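Local structure of octenoyl-CoA reductase/carboxylase (Streptomyces sp., 4A0S) at residues A[70-75]-A[171-176]. The protein catalyses the NADP-dependent reductive carboxylation of 2-octenoyl-CoA, a step that supplies an extender unit for cinnabaramide polyketide biosynthesis. Sequence-based numbering, arbitrary orientation.
Sequences MASSIN and GGLAEY
A chi1 of -175° swings OG of Ser-72 to the side of its carbonyl carbon, away from N, and a chi1 of -76° sets CG of Leu-173 beside its own N and opposite the carbonyl carbon; the serine side chain thereby meets both the leucine fork and the peptide before it. CB of Ser-72 lies 3.3 Å from the carbonyl O of Gly-172, and its OG is 3.6 Å from CG of Leu-173. The hydroxyl bonds instead to the carbonyl O of Asp-116, so a buried polar group is satisfied while its flank serves as a packing surface. The two methyls of Leu-173 divide the work: CD2 sits 3.7 Å from CB of Ser-72, whereas CD1 reaches along the strand to the carbonyl O of Ser-73. CD1 of Leu-173 also meets CD1 of Ile-74 at 4.2 Å. No hydrogen bond joins the two segments. The carbonyl O of Gly-172 accepts a weak bond from N of Ala-174 (2.9 Å), closing an inverse gamma turn centred on Leu-173. Cutting Leu-173 back to an alanine is likely to open a gap beside Ser-72 and deprive the Ile-74 methyl of this apolar partner. Leu-173 also touches Leu-28 of strand 24-31. The contact thus packs the loop leading into strand 176-180 against the C-terminal part of strand 64-73, with the side chain of Ile-74 about 8 Å from bound NADP, within the GroES-like domain of a medium-chain dehydrogenase/reductase fold.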
# COMPACT_ATOMS: atom_id res chain seq x y z
N MET A 70 26.60 7.30 -27.05
CA MET A 70 27.05 6.25 -27.95
C MET A 70 25.92 5.75 -28.81
O MET A 70 26.09 5.56 -30.01
CB MET A 70 27.68 5.13 -27.14
CG MET A 70 29.03 5.55 -26.56
SD MET A 70 30.23 5.94 -27.85
CE MET A 70 30.59 4.30 -28.42
N ALA A 71 24.76 5.59 -28.19
CA ALA A 71 23.57 5.13 -28.87
C ALA A 71 22.37 5.68 -28.11
O ALA A 71 22.46 5.97 -26.91
CB ALA A 71 23.54 3.61 -28.89
N SER A 72 21.26 5.79 -28.82
CA SER A 72 20.03 6.26 -28.25
C SER A 72 18.96 5.37 -28.86
O SER A 72 19.28 4.28 -29.36
CB SER A 72 19.84 7.73 -28.61
OG SER A 72 18.71 8.29 -28.00
N SER A 73 17.71 5.79 -28.81
CA SER A 73 16.67 5.00 -29.43
C SER A 73 15.59 5.94 -29.90
O SER A 73 15.49 7.08 -29.42
CB SER A 73 16.09 4.00 -28.43
OG SER A 73 15.19 4.66 -27.56
N ILE A 74 14.76 5.46 -30.82
CA ILE A 74 13.53 6.18 -31.11
C ILE A 74 12.51 5.78 -30.06
O ILE A 74 12.33 4.58 -29.78
CB ILE A 74 12.99 5.89 -32.52
CG1 ILE A 74 14.08 6.13 -33.55
CG2 ILE A 74 11.76 6.76 -32.80
CD1 ILE A 74 14.58 7.56 -33.58
N ASN A 75 11.91 6.79 -29.45
CA ASN A 75 10.77 6.57 -28.61
C ASN A 75 9.60 7.19 -29.26
O ASN A 75 9.74 8.01 -30.17
CB ASN A 75 11.02 7.17 -27.24
CG ASN A 75 11.85 6.27 -26.41
OD1 ASN A 75 11.37 5.25 -25.94
ND2 ASN A 75 13.12 6.59 -26.28
N GLY A 171 18.67 16.39 -25.61
CA GLY A 171 18.36 14.99 -25.60
C GLY A 171 19.45 14.11 -26.19
O GLY A 171 20.50 14.58 -26.64
N GLY A 172 19.17 12.81 -26.19
CA GLY A 172 20.17 11.80 -26.50
C GLY A 172 20.33 11.43 -27.96
O GLY A 172 21.23 10.65 -28.28
N LEU A 173 19.48 11.95 -28.84
CA LEU A 173 19.67 11.65 -30.27
C LEU A 173 20.66 12.64 -30.88
O LEU A 173 20.34 13.48 -31.71
CB LEU A 173 18.34 11.63 -31.00
CG LEU A 173 17.55 10.34 -30.73
CD1 LEU A 173 16.10 10.55 -31.05
CD2 LEU A 173 18.10 9.19 -31.53
N ALA A 174 21.90 12.52 -30.41
CA ALA A 174 22.94 13.48 -30.72
C ALA A 174 24.21 12.83 -30.27
O ALA A 174 24.17 11.77 -29.64
CB ALA A 174 22.71 14.76 -29.92
N GLU A 175 25.33 13.47 -30.54
CA GLU A 175 26.61 12.92 -30.15
C GLU A 175 26.86 13.20 -28.68
O GLU A 175 27.62 12.49 -28.04
CB GLU A 175 27.71 13.50 -31.02
CG GLU A 175 27.60 13.05 -32.48
CD GLU A 175 28.93 13.10 -33.21
OE1 GLU A 175 29.71 14.03 -32.99
OE2 GLU A 175 29.21 12.17 -34.00
N TYR A 176 26.20 14.21 -28.14
CA TYR A 176 26.28 14.49 -26.71
C TYR A 176 24.91 14.73 -26.20
O TYR A 176 24.03 15.19 -26.93
CB TYR A 176 27.13 15.73 -26.42
CG TYR A 176 28.56 15.54 -26.81
CD1 TYR A 176 28.99 15.86 -28.09
CD2 TYR A 176 29.50 15.03 -25.90
CE1 TYR A 176 30.29 15.70 -28.48
CE2 TYR A 176 30.82 14.84 -26.29
CZ TYR A 176 31.20 15.19 -27.59
OH TYR A 176 32.48 15.03 -28.05